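Local coordinates for acyl-CoA dehydrogenase domain protein Tcur3481 (Thermomonospora curvata, PDB 6WY9) that binds FAD and probably works as an acyl-CoA dehydrogenase, passing electrons from a thioester substrate to the flavin, at residues 6-11 and 64-69; 21-26 and 41-46; 55-60 and 111-116; 152-157 and 161-166; 270-275 and 301-306. One frame throughout, in Å; residues are numbered along the deposited sequence.

Contact 1: residues 6-11 and 64-69; sequences GEELTE and AGLGLG
The flat group here is the Glu8 carboxylate, and it is approached by the branched end of Leu66 rather than by an opposite charge. Its OE1 rests against the pair of methyls, 3.7 Å from Leu66 CD1 and 4.0 Å from Leu66 CD2. The two side chains cross at about a right angle, the glutamate chain running extended past CG (chi2 171°) until its oxygen meets the end of the leucine. This is a van der Waals meeting of a polar tip with a hydrocarbon, consistent with a margin where the carboxylate can also face water.

The next residue, Leu9, reaches toward the start of helix 67-80, where Gly69 presents bare backbone: Leu9 CD2 comes within 4.5 Å of Gly69 C, a loose contact, with the CA atoms of Leu9 and Gly69 8.2 Å apart. Within helix 5-23, Gly6 O accepts twice from Thr10, from the backbone N at 2.8 Å and from OG1 at 3.1 Å, the hydroxyl approaching from above the carbonyl plane. The pairing of a first helix with the turn leading into a later one belongs to the all-helical N-terminal domain of the acyl-CoA dehydrogenase fold.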
# COMPACT_ATOMS: atom_id res chain seq x y z
N GLY B 6 13.52 -16.14 -30.65
CA GLY B 6 14.13 -15.66 -29.42
C GLY B 6 15.57 -15.24 -29.63
O GLY B 6 16.01 -14.24 -29.06
N GLU B 7 16.31 -15.99 -30.45
CA GLU B 7 17.70 -15.63 -30.73
C GLU B 7 17.78 -14.30 -31.47
O GLU B 7 18.69 -13.50 -31.20
CB GLU B 7 18.36 -16.73 -31.54
CG GLU B 7 18.23 -18.11 -30.92
CD GLU B 7 18.68 -19.22 -31.86
OE1 GLU B 7 19.91 -19.37 -32.07
OE2 GLU B 7 17.80 -19.93 -32.38
N GLU B 8 16.86 -14.05 -32.39
CA GLU B 8 16.80 -12.75 -33.06
C GLU B 8 16.47 -11.64 -32.07
O GLU B 8 17.03 -10.55 -32.15
CB GLU B 8 15.78 -12.77 -34.19
CG GLU B 8 15.90 -13.98 -35.12
CD GLU B 8 14.75 -14.09 -36.11
OE1 GLU B 8 14.42 -13.07 -36.76
OE2 GLU B 8 14.18 -15.19 -36.25
N LEU B 9 15.54 -11.90 -31.15
CA LEU B 9 15.20 -10.90 -30.14
C LEU B 9 16.36 -10.66 -29.17
O LEU B 9 16.58 -9.53 -28.72
CB LEU B 9 13.92 -11.33 -29.41
CG LEU B 9 12.66 -11.22 -30.29
CD1 LEU B 9 11.39 -11.61 -29.56
CD2 LEU B 9 12.48 -9.83 -30.88
N THR B 10 17.14 -11.70 -28.86
CA THR B 10 18.36 -11.51 -28.08
C THR B 10 19.37 -10.66 -28.84
O THR B 10 19.95 -9.72 -28.29
CB THR B 10 18.96 -12.87 -27.72
OG1 THR B 10 18.05 -13.55 -26.86
CG2 THR B 10 20.27 -12.70 -27.02
N GLU B 11 19.63 -11.00 -30.11
CA GLU B 11 20.49 -10.15 -30.92
C GLU B 11 19.97 -8.72 -30.96
O GLU B 11 20.74 -7.76 -30.79
CB GLU B 11 20.61 -10.72 -32.34
CG GLU B 11 21.05 -12.18 -32.37
CD GLU B 11 21.29 -12.71 -33.78
OE1 GLU B 11 21.35 -11.90 -34.74
OE2 GLU B 11 21.44 -13.95 -33.92
N ALA B 64 12.10 -6.02 -40.68
CA ALA B 64 12.30 -7.45 -40.45
C ALA B 64 10.99 -8.21 -40.22
O ALA B 64 11.01 -9.44 -40.18
CB ALA B 64 13.25 -7.67 -39.27
N GLY B 65 9.87 -7.51 -40.04
CA GLY B 65 8.60 -8.18 -39.83
C GLY B 65 8.46 -8.88 -38.49
O GLY B 65 7.76 -9.89 -38.40
N LEU B 66 9.09 -8.37 -37.44
CA LEU B 66 9.04 -9.03 -36.14
C LEU B 66 8.02 -8.44 -35.17
O LEU B 66 7.92 -8.92 -34.03
CB LEU B 66 10.43 -9.04 -35.51
CG LEU B 66 11.43 -9.84 -36.35
CD1 LEU B 66 12.78 -9.90 -35.66
CD2 LEU B 66 10.91 -11.24 -36.58
N GLY B 67 7.28 -7.40 -35.56
CA GLY B 67 6.05 -7.04 -34.85
C GLY B 67 6.23 -6.47 -33.45
O GLY B 67 7.26 -5.88 -33.08
N LEU B 68 5.16 -6.61 -32.66
CA LEU B 68 5.07 -5.90 -31.39
C LEU B 68 6.11 -6.41 -30.40
O LEU B 68 6.67 -5.61 -29.64
CB LEU B 68 3.65 -6.01 -30.84
CG LEU B 68 3.32 -5.27 -29.53
CD1 LEU B 68 3.56 -3.74 -29.58
CD2 LEU B 68 1.90 -5.62 -29.07
N GLY B 69 6.44 -7.71 -30.44
CA GLY B 69 7.47 -8.24 -29.55
C GLY B 69 8.82 -7.57 -29.72
O GLY B 69 9.49 -7.21 -28.73

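Contact 2: residues 21-26 and 41-46; sequences TDHATH and ETLWRE
Apolar and mixed packing centres on the His23 imidazole, which projects from the end of helix 5-23 toward helix 41-49. His23 CD2 rests 4.3 Å from Leu43 CD1, and His23 NE2 lies 3.9 Å from Glu46 CG; both neighbours reach the ring obliquely. Within its own segment, Asp22 CB sits over the centre of one ring face, 4.1 Å above the plane.

The electrostatic element is weaker. Glu46, bent at its second torsion (chi2 -85°), curls its carboxylate back toward the imidazole, yet Glu46 OE1 stops 4.0 Å from His23 NE2 and the two planes are 64° apart. Proximity of this sort could favour a protonated histidine, although no bond is made.

Backbone bonding marks the exit from the first helix. Ala24 is the centre of an inverse gamma turn, closed by a weak bond from Thr25 N to His23 O, and Thr25 then takes the N-cap position of helix 26-33, its OG1 accepting from Arg28 N. On the facing helix, Leu43 also packs on Ile19 and Phe20 of helix 5-23. The result is a turn between helices 5-23 and 26-33, with the end of helix 5-23 packed on helix 41-49, within the helical N-terminal domain of the acyl-CoA dehydrogenase family.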
# COMPACT_ATOMS: atom_id res chain seq x y z
N THR B 21 23.90 2.48 -24.82
CA THR B 21 25.01 2.66 -23.89
C THR B 21 26.03 3.65 -24.41
O THR B 21 26.58 4.46 -23.64
CB THR B 21 25.67 1.31 -23.64
OG1 THR B 21 24.74 0.45 -23.00
CG2 THR B 21 26.93 1.49 -22.75
N ASP B 22 26.33 3.60 -25.72
CA ASP B 22 27.28 4.54 -26.31
C ASP B 22 26.76 5.98 -26.33
O ASP B 22 27.57 6.92 -26.39
CB ASP B 22 27.62 4.16 -27.75
CG ASP B 22 28.43 2.90 -27.84
OD1 ASP B 22 29.03 2.50 -26.83
OD2 ASP B 22 28.48 2.32 -28.95
N HIS B 23 25.45 6.20 -26.35
CA HIS B 23 24.98 7.57 -26.55
C HIS B 23 24.15 8.15 -25.42
O HIS B 23 23.95 9.36 -25.39
CB HIS B 23 24.23 7.69 -27.89
CG HIS B 23 25.12 7.44 -29.07
ND1 HIS B 23 26.31 8.12 -29.26
CD2 HIS B 23 25.05 6.52 -30.06
CE1 HIS B 23 26.92 7.64 -30.33
NE2 HIS B 23 26.18 6.68 -30.84
N ALA B 24 23.67 7.33 -24.48
CA ALA B 24 22.88 7.84 -23.36
C ALA B 24 23.77 8.04 -22.14
O ALA B 24 23.69 7.34 -21.11
CB ALA B 24 21.71 6.90 -23.06
N THR B 25 24.70 8.97 -22.30
CA THR B 25 25.78 9.23 -21.36
C THR B 25 25.48 10.50 -20.58
O THR B 25 24.64 11.32 -20.97
CB THR B 25 27.12 9.44 -22.08
OG1 THR B 25 26.96 10.55 -22.97
CG2 THR B 25 27.57 8.20 -22.82
N HIS B 26 26.22 10.67 -19.47
CA HIS B 26 26.12 11.88 -18.68
C HIS B 26 26.17 13.13 -19.55
O HIS B 26 25.26 13.96 -19.53
CB HIS B 26 27.26 11.89 -17.65
CG HIS B 26 27.24 13.07 -16.74
ND1 HIS B 26 26.41 13.14 -15.63
CD2 HIS B 26 27.95 14.23 -16.75
CE1 HIS B 26 26.61 14.29 -15.01
NE2 HIS B 26 27.54 14.96 -15.67
N GLU B 41 19.21 13.26 -32.56
CA GLU B 41 19.12 12.90 -33.97
C GLU B 41 20.24 11.94 -34.35
O GLU B 41 20.12 11.19 -35.33
CB GLU B 41 19.19 14.14 -34.84
CG GLU B 41 18.08 15.12 -34.62
CD GLU B 41 16.73 14.60 -35.09
OE1 GLU B 41 16.68 13.62 -35.86
OE2 GLU B 41 15.72 15.19 -34.68
N THR B 42 21.36 12.00 -33.62
CA THR B 42 22.45 11.07 -33.87
C THR B 42 22.04 9.66 -33.48
O THR B 42 22.21 8.70 -34.25
CB THR B 42 23.70 11.52 -33.11
OG1 THR B 42 24.03 12.86 -33.53
CG2 THR B 42 24.89 10.59 -33.46
N LEU B 43 21.47 9.53 -32.29
CA LEU B 43 20.94 8.25 -31.84
C LEU B 43 19.89 7.71 -32.81
O LEU B 43 19.86 6.51 -33.11
CB LEU B 43 20.35 8.41 -30.45
CG LEU B 43 19.75 7.14 -29.83
CD1 LEU B 43 20.79 5.99 -29.87
CD2 LEU B 43 19.26 7.42 -28.38
N TRP B 44 19.00 8.59 -33.30
CA TRP B 44 17.99 8.17 -34.26
C TRP B 44 18.64 7.59 -35.52
O TRP B 44 18.20 6.56 -36.04
CB TRP B 44 17.11 9.36 -34.64
CG TRP B 44 15.89 8.90 -35.36
CD1 TRP B 44 15.66 8.91 -36.71
CD2 TRP B 44 14.74 8.30 -34.75
NE1 TRP B 44 14.42 8.38 -36.97
CE2 TRP B 44 13.84 7.99 -35.79
CE3 TRP B 44 14.38 8.01 -33.42
CZ2 TRP B 44 12.58 7.39 -35.55
CZ3 TRP B 44 13.11 7.41 -33.18
CH2 TRP B 44 12.24 7.11 -34.24
N ARG B 45 19.65 8.26 -36.04
CA ARG B 45 20.29 7.78 -37.27
C ARG B 45 21.04 6.48 -37.02
O ARG B 45 21.08 5.59 -37.89
CB ARG B 45 21.22 8.85 -37.83
CG ARG B 45 20.55 10.03 -38.51
CD ARG B 45 21.61 10.95 -39.17
NE ARG B 45 22.65 11.41 -38.24
CZ ARG B 45 23.88 10.88 -38.16
NH1 ARG B 45 24.23 9.87 -38.95
NH2 ARG B 45 24.76 11.36 -37.28
N GLU B 46 21.67 6.36 -35.86
CA GLU B 46 22.37 5.12 -35.51
C GLU B 46 21.39 3.95 -35.42
O GLU B 46 21.65 2.86 -35.95
CB GLU B 46 23.11 5.31 -34.18
CG GLU B 46 24.18 6.43 -34.17
CD GLU B 46 25.49 5.92 -34.68
OE1 GLU B 46 25.79 4.76 -34.34
OE2 GLU B 46 26.18 6.64 -35.45

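Contact 3: residues 55-60 and 111-116; sequences VALPEA and GVVDGS
Leu57 overlaps two consecutive valines with a single methyl: its CD2 lies 3.8 Å from Val113 CG2 and 3.9 Å from Val112 CG1. The torsions explain why that branch does the work. With chi2 at 44°, CD2 stands opposite CA across the CB–CG bond, so it is the far point of the side chain and is pushed out from the loop toward helix 109-113. Each valine offers a different branch. Val112 turns forward CG1, the methyl opposite its backbone N (chi1 174°), and meets the leucine at about a right angle; Val113 contributes CG2, which lies beside its own N, and the two side chains slide past one another in opposite directions. The CA atoms of Leu57 and Val113 are 7.5 Å apart, a spacing bridged by the side chains alone.

Just beyond these valines the helix gives way to an Asx turn. Asp114 OD1 accepts from Ser116 N at 3.1 Å and from Ser116 OG at 2.7 Å, the hydroxyl meeting the syn lone pair of OD1 and the amide coming in on the anti side, somewhat out of the carboxylate plane. Gly115, between Asp114 and Ser116 in sequence, has positive phi, at backbone angles that call for glycine. Helix 87-100 completes the apolar surroundings, Ala94 touching Leu57 while Thr90 and Leu91 touch Val112. Where three aliphatic residues meet through methyls like this, cohesion comes from dispersion and the exclusion of water, and it depends on shape; the directional bonds of Asp114 lie in the turn next door and play no part between the methyls.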
# COMPACT_ATOMS: atom_id res chain seq x y z
N VAL B 55 12.99 -3.22 -37.41
CA VAL B 55 12.89 -4.60 -36.93
C VAL B 55 11.43 -4.98 -36.67
O VAL B 55 11.00 -6.08 -37.02
CB VAL B 55 13.79 -4.81 -35.68
CG1 VAL B 55 13.26 -4.07 -34.49
CG2 VAL B 55 13.91 -6.27 -35.39
N ALA B 56 10.62 -4.05 -36.14
CA ALA B 56 9.20 -4.34 -35.86
C ALA B 56 8.27 -4.14 -37.06
O ALA B 56 7.09 -4.50 -36.96
CB ALA B 56 8.69 -3.47 -34.71
N LEU B 57 8.74 -3.58 -38.17
CA LEU B 57 7.90 -3.17 -39.30
C LEU B 57 7.91 -4.22 -40.39
O LEU B 57 8.76 -5.12 -40.41
CB LEU B 57 8.38 -1.83 -39.85
CG LEU B 57 7.80 -0.62 -39.10
CD1 LEU B 57 7.86 -0.89 -37.64
CD2 LEU B 57 8.57 0.64 -39.40
N PRO B 58 7.00 -4.12 -41.37
CA PRO B 58 6.85 -5.19 -42.35
C PRO B 58 8.04 -5.29 -43.30
O PRO B 58 8.75 -4.31 -43.57
CB PRO B 58 5.57 -4.82 -43.11
CG PRO B 58 4.93 -3.71 -42.30
CD PRO B 58 6.06 -3.01 -41.65
N GLU B 59 8.21 -6.49 -43.86
CA GLU B 59 9.27 -6.71 -44.84
C GLU B 59 9.04 -5.89 -46.10
O GLU B 59 9.99 -5.34 -46.67
CB GLU B 59 9.38 -8.20 -45.17
CG GLU B 59 9.93 -9.05 -44.02
CD GLU B 59 10.04 -10.53 -44.39
OE1 GLU B 59 9.41 -10.95 -45.38
OE2 GLU B 59 10.77 -11.26 -43.70
N ALA B 60 7.79 -5.79 -46.57
CA ALA B 60 7.53 -5.01 -47.78
C ALA B 60 7.99 -3.56 -47.66
O ALA B 60 8.21 -2.92 -48.69
CB ALA B 60 6.04 -5.07 -48.14
N GLY B 111 10.29 5.25 -45.41
CA GLY B 111 10.99 6.38 -44.83
C GLY B 111 11.15 6.26 -43.31
O GLY B 111 12.09 6.82 -42.74
N VAL B 112 10.23 5.56 -42.65
CA VAL B 112 10.42 5.32 -41.22
C VAL B 112 11.55 4.31 -40.99
O VAL B 112 12.38 4.48 -40.09
CB VAL B 112 9.11 4.82 -40.57
CG1 VAL B 112 9.37 4.43 -39.09
CG2 VAL B 112 7.99 5.88 -40.68
N VAL B 113 11.57 3.24 -41.78
CA VAL B 113 12.61 2.22 -41.63
C VAL B 113 14.00 2.83 -41.78
O VAL B 113 14.91 2.55 -40.99
CB VAL B 113 12.37 1.08 -42.65
CG1 VAL B 113 13.60 0.19 -42.81
CG2 VAL B 113 11.11 0.28 -42.25
N ASP B 114 14.18 3.69 -42.79
CA ASP B 114 15.52 4.19 -43.07
C ASP B 114 15.89 5.44 -42.26
O ASP B 114 17.00 5.95 -42.41
CB ASP B 114 15.72 4.41 -44.60
CG ASP B 114 14.98 5.65 -45.16
OD1 ASP B 114 14.39 6.42 -44.40
OD2 ASP B 114 15.00 5.85 -46.41
N GLY B 115 14.99 5.93 -41.41
CA GLY B 115 15.27 7.02 -40.48
C GLY B 115 14.94 8.43 -40.94
O GLY B 115 15.06 9.37 -40.14
N SER B 116 14.51 8.63 -42.20
CA SER B 116 14.24 9.98 -42.70
C SER B 116 12.87 10.52 -42.31
O SER B 116 12.64 11.72 -42.50
CB SER B 116 14.38 9.99 -44.22
OG SER B 116 13.57 8.98 -44.77

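Contact 4: residues 152-157 and 161-166; sequences AVVPSI and AHLLVS
The backbones of Ile157 and Leu163 approach no closer than 8.7 Å between CA atoms, too far for strand pairing, so this neighbouring pair of segments is joined through side chains. Leu163 spans the distance with CD2, which lies 3.7 Å from Ile157 CD1 and 4.1 Å from Val154 CG1. Its approach differs for the two partners: nearly perpendicular to Val154, but oblique to Ile157.

The isoleucine may be slightly strained. Its second torsion, 99°, sits off a staggered value, and its CG2 methyl occupies the crowded position between backbone N and carbonyl carbon, while CG1 extends away from the N (chi1 -169°) and delivers CD1 to the leucine. Val154 brings CG1 in from the end of its strand, where Val153 and Val154 both face Gly199 in a G1 beta bulge.

Three buried aliphatic chains pack together where the chain passes from strand 144-154 through a short loop to strand 160-169. Strand 118-122 lines the cluster as well: Thr120 touches both Val154 and Leu163, Ala122 touches Val154, and the backbone of His162 bonds to Thr120. Helix 87-100 lies against other residues of both segments, with Trp88 and Pro89 meeting Pro155 and Ala93 and Ala96 meeting Leu164.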
# COMPACT_ATOMS: atom_id res chain seq x y z
N ALA B 152 -3.84 17.39 -26.53
CA ALA B 152 -2.95 17.78 -25.46
C ALA B 152 -1.59 17.08 -25.58
O ALA B 152 -1.52 15.87 -25.78
CB ALA B 152 -3.58 17.45 -24.09
N VAL B 153 -0.52 17.85 -25.34
CA VAL B 153 0.79 17.29 -25.04
C VAL B 153 1.13 16.14 -25.99
O VAL B 153 1.43 15.02 -25.56
CB VAL B 153 0.93 16.83 -23.56
CG1 VAL B 153 1.00 18.04 -22.59
CG2 VAL B 153 -0.16 15.82 -23.12
N VAL B 154 1.13 16.44 -27.27
CA VAL B 154 1.57 15.48 -28.28
C VAL B 154 3.07 15.26 -28.14
O VAL B 154 3.84 16.23 -28.20
CB VAL B 154 1.21 16.00 -29.68
CG1 VAL B 154 1.71 15.04 -30.75
CG2 VAL B 154 -0.30 16.24 -29.73
N PRO B 155 3.54 14.02 -27.97
CA PRO B 155 4.94 13.82 -27.58
C PRO B 155 5.87 14.02 -28.75
O PRO B 155 5.54 13.71 -29.90
CB PRO B 155 4.97 12.37 -27.09
CG PRO B 155 3.83 11.70 -27.92
CD PRO B 155 2.76 12.78 -27.95
N SER B 156 7.04 14.59 -28.45
CA SER B 156 8.17 14.59 -29.37
C SER B 156 7.75 15.12 -30.75
O SER B 156 8.10 14.57 -31.80
CB SER B 156 8.78 13.19 -29.44
OG SER B 156 9.22 12.80 -28.14
N ILE B 157 7.06 16.26 -30.72
CA ILE B 157 6.47 16.84 -31.95
C ILE B 157 7.52 17.32 -32.93
O ILE B 157 7.28 17.35 -34.15
CB ILE B 157 5.48 17.97 -31.56
CG1 ILE B 157 4.63 18.42 -32.78
CG2 ILE B 157 6.29 19.18 -31.05
CD1 ILE B 157 3.23 17.85 -32.89
N ALA B 161 6.93 14.33 -39.34
CA ALA B 161 6.37 14.76 -40.63
C ALA B 161 4.85 14.53 -40.70
O ALA B 161 4.15 15.20 -41.46
CB ALA B 161 7.07 14.03 -41.78
N HIS B 162 4.34 13.60 -39.90
CA HIS B 162 2.93 13.23 -39.90
C HIS B 162 2.54 12.82 -38.49
O HIS B 162 3.38 12.36 -37.71
CB HIS B 162 2.63 12.06 -40.84
CG HIS B 162 3.38 12.11 -42.13
ND1 HIS B 162 2.91 12.77 -43.24
CD2 HIS B 162 4.57 11.57 -42.49
CE1 HIS B 162 3.78 12.64 -44.23
NE2 HIS B 162 4.79 11.90 -43.80
N LEU B 163 1.26 12.99 -38.19
CA LEU B 163 0.67 12.65 -36.90
C LEU B 163 -0.57 11.79 -37.13
O LEU B 163 -1.36 12.05 -38.03
CB LEU B 163 0.22 13.89 -36.13
CG LEU B 163 1.18 15.06 -35.89
CD1 LEU B 163 1.17 15.98 -37.11
CD2 LEU B 163 0.73 15.83 -34.63
N LEU B 164 -0.74 10.76 -36.30
CA LEU B 164 -2.02 10.09 -36.18
C LEU B 164 -2.81 10.77 -35.07
O LEU B 164 -2.35 10.82 -33.92
CB LEU B 164 -1.82 8.60 -35.88
CG LEU B 164 -0.94 7.84 -36.84
CD1 LEU B 164 -0.99 6.36 -36.54
CD2 LEU B 164 -1.35 8.13 -38.35
N VAL B 165 -4.00 11.26 -35.40
CA VAL B 165 -4.84 12.07 -34.52
C VAL B 165 -6.17 11.35 -34.31
O VAL B 165 -6.85 11.03 -35.28
CB VAL B 165 -5.12 13.45 -35.15
CG1 VAL B 165 -6.13 14.28 -34.30
CG2 VAL B 165 -3.82 14.21 -35.42
N SER B 166 -6.55 11.12 -33.04
CA SER B 166 -7.85 10.52 -32.76
C SER B 166 -8.93 11.60 -32.75
O SER B 166 -8.71 12.72 -32.26
CB SER B 166 -7.79 9.73 -31.43
OG SER B 166 -7.70 10.60 -30.31

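Contact 5: residues 270-275 and 301-306; sequences YIEIEA and KWWADE
The Glu272 carboxylate is gripped by two side chains: OE2 accepts from Asn310 ND2, and OE1 forms a salt bridge with Arg314. Tied down in this way, Glu272 lays its aliphatic stem near Trp303, with Glu272 CG 4.3 Å from Trp303 CZ3. The main contact lies one turn on. Ala275 CB stands over a face of the indole, 3.6 Å from the centroid of its six-membered ring and 9° off the normal, a well-centred CH-pi contact; the nearest ring atom, Trp303 CH2, is 3.6 Å from that CB. Against the opposite face comes Trp302, whose CZ3 lies 3.6 Å above the Trp303 ring plane, so the indole is sandwiched between a methyl and a second tryptophan.

Helices 260-288 and 295-319 run antiparallel here, as expected of neighbours in the helical bundle that forms the C-terminal domain of acyl-CoA dehydrogenases. At Trp303 a chi1 of -90° swings the ring toward the partner helix, and its NE1 donates to a backbone group of a neighbouring subunit. With an alanine here, that intersubunit bond would probably be lost and Ala275 and Trp302 left facing a gap where the ring now lies between them. Met276 and Cys279 of helix 260-288 also touch the indole. Within helix 295-319, Lys301 NZ forms a salt bridge with Asp305 OD1 at 2.9 Å through the syn lone pair, and the same ammonium donates to Thr343 O.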
# COMPACT_ATOMS: atom_id res chain seq x y z
N TYR B 270 11.97 -5.40 -7.05
CA TYR B 270 12.20 -6.63 -7.81
C TYR B 270 10.89 -7.37 -8.11
O TYR B 270 10.63 -7.79 -9.24
CB TYR B 270 13.16 -7.49 -6.98
CG TYR B 270 13.74 -8.72 -7.61
CD1 TYR B 270 12.97 -9.87 -7.76
CD2 TYR B 270 15.09 -8.77 -7.96
CE1 TYR B 270 13.52 -11.03 -8.32
CE2 TYR B 270 15.65 -9.93 -8.49
CZ TYR B 270 14.85 -11.05 -8.67
OH TYR B 270 15.36 -12.22 -9.19
N ILE B 271 10.08 -7.59 -7.07
CA ILE B 271 8.79 -8.25 -7.24
C ILE B 271 7.93 -7.50 -8.26
O ILE B 271 7.37 -8.09 -9.20
CB ILE B 271 8.08 -8.35 -5.88
CG1 ILE B 271 8.71 -9.43 -4.98
CG2 ILE B 271 6.53 -8.58 -6.06
CD1 ILE B 271 8.34 -9.19 -3.47
N GLU B 272 7.85 -6.18 -8.12
CA GLU B 272 6.98 -5.41 -9.00
C GLU B 272 7.46 -5.49 -10.44
O GLU B 272 6.64 -5.55 -11.37
CB GLU B 272 6.92 -3.95 -8.54
CG GLU B 272 5.99 -3.78 -7.28
CD GLU B 272 6.13 -2.40 -6.67
OE1 GLU B 272 7.17 -1.72 -6.93
OE2 GLU B 272 5.23 -2.03 -5.92
N ILE B 273 8.78 -5.49 -10.62
CA ILE B 273 9.37 -5.60 -11.95
C ILE B 273 9.06 -6.96 -12.55
O ILE B 273 8.74 -7.08 -13.74
CB ILE B 273 10.88 -5.31 -11.90
CG1 ILE B 273 11.15 -3.82 -11.61
CG2 ILE B 273 11.62 -5.84 -13.20
CD1 ILE B 273 12.66 -3.47 -11.41
N GLU B 274 9.17 -8.03 -11.75
CA GLU B 274 8.81 -9.35 -12.29
C GLU B 274 7.34 -9.40 -12.71
O GLU B 274 7.00 -9.96 -13.76
CB GLU B 274 9.12 -10.45 -11.27
CG GLU B 274 10.64 -10.58 -11.20
CD GLU B 274 11.19 -11.94 -10.78
OE1 GLU B 274 10.55 -12.68 -9.99
OE2 GLU B 274 12.32 -12.24 -11.21
N ALA B 275 6.47 -8.80 -11.91
CA ALA B 275 5.04 -8.76 -12.24
C ALA B 275 4.79 -7.94 -13.52
O ALA B 275 4.02 -8.36 -14.39
CB ALA B 275 4.28 -8.18 -11.06
N LYS B 301 -0.54 -2.15 -18.57
CA LYS B 301 -0.44 -0.71 -18.35
C LYS B 301 -0.65 -0.34 -16.88
O LYS B 301 0.01 0.56 -16.35
CB LYS B 301 -1.46 0.02 -19.26
CG LYS B 301 -1.45 1.56 -19.16
CD LYS B 301 -0.03 2.11 -19.45
CE LYS B 301 -0.08 3.63 -19.77
NZ LYS B 301 -0.92 4.41 -18.79
N TRP B 302 -1.60 -1.01 -16.20
CA TRP B 302 -1.78 -0.70 -14.78
C TRP B 302 -0.53 -1.05 -13.98
O TRP B 302 -0.10 -0.28 -13.10
CB TRP B 302 -3.00 -1.44 -14.19
CG TRP B 302 -3.10 -1.20 -12.69
CD1 TRP B 302 -3.65 -0.11 -12.08
CD2 TRP B 302 -2.59 -2.04 -11.63
NE1 TRP B 302 -3.55 -0.22 -10.71
CE2 TRP B 302 -2.91 -1.40 -10.41
CE3 TRP B 302 -1.93 -3.29 -11.61
CZ2 TRP B 302 -2.60 -1.96 -9.16
CZ3 TRP B 302 -1.60 -3.84 -10.34
CH2 TRP B 302 -1.92 -3.15 -9.14
N TRP B 303 0.07 -2.22 -14.25
CA TRP B 303 1.34 -2.57 -13.58
C TRP B 303 2.40 -1.50 -13.84
O TRP B 303 3.13 -1.11 -12.92
CB TRP B 303 1.82 -3.95 -14.05
CG TRP B 303 1.28 -5.02 -13.16
CD1 TRP B 303 0.27 -5.91 -13.46
CD2 TRP B 303 1.63 -5.24 -11.80
NE1 TRP B 303 0.01 -6.69 -12.37
CE2 TRP B 303 0.83 -6.31 -11.33
CE3 TRP B 303 2.58 -4.65 -10.93
CZ2 TRP B 303 0.93 -6.81 -10.03
CZ3 TRP B 303 2.70 -5.16 -9.63
CH2 TRP B 303 1.88 -6.24 -9.18
N ALA B 304 2.49 -1.01 -15.09
CA ALA B 304 3.40 0.09 -15.41
C ALA B 304 3.07 1.32 -14.59
O ALA B 304 3.98 1.99 -14.06
CB ALA B 304 3.29 0.45 -16.91
N ASP B 305 1.78 1.66 -14.51
CA ASP B 305 1.35 2.91 -13.88
C ASP B 305 1.55 2.85 -12.38
O ASP B 305 1.82 3.88 -11.74
CB ASP B 305 -0.14 3.17 -14.13
CG ASP B 305 -0.47 3.36 -15.59
OD1 ASP B 305 0.45 3.68 -16.35
OD2 ASP B 305 -1.66 3.21 -15.92
N GLU B 306 1.34 1.68 -11.77
CA GLU B 306 1.36 1.60 -10.31
C GLU B 306 2.67 1.00 -9.83
O GLU B 306 3.37 1.60 -9.02
CB GLU B 306 0.15 0.76 -9.82
CG GLU B 306 0.05 0.57 -8.29
CD GLU B 306 -0.43 1.83 -7.58
OE1 GLU B 306 -1.15 2.66 -8.19
OE2 GLU B 306 -0.06 1.99 -6.40

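Overall arrangement
Contacts 1, 2 and 3 all join parts of the helical N-terminal region, with contacts 1 and 2 sharing helix 5-23 although their centres are 21 Å apart. Contacts 1 and 3 interlock directly: Gly65 N lies 2.7 Å from Leu57 O and Leu66 N 3.0 Å from Val55 O, probable hydrogen bonds that join the two packings. Contact 4, in the strand-rich middle of the chain, comes within about 6 Å of contact 3 between nearest atoms. Contact 5 stands across the chain's centre from contacts 3 and 4, its centre about 30 Å from that of contact 3. None touches the flavin, though helices 260-288 and 295-319 of contact 5 also carry pocket residues, Val262 and His317 among them.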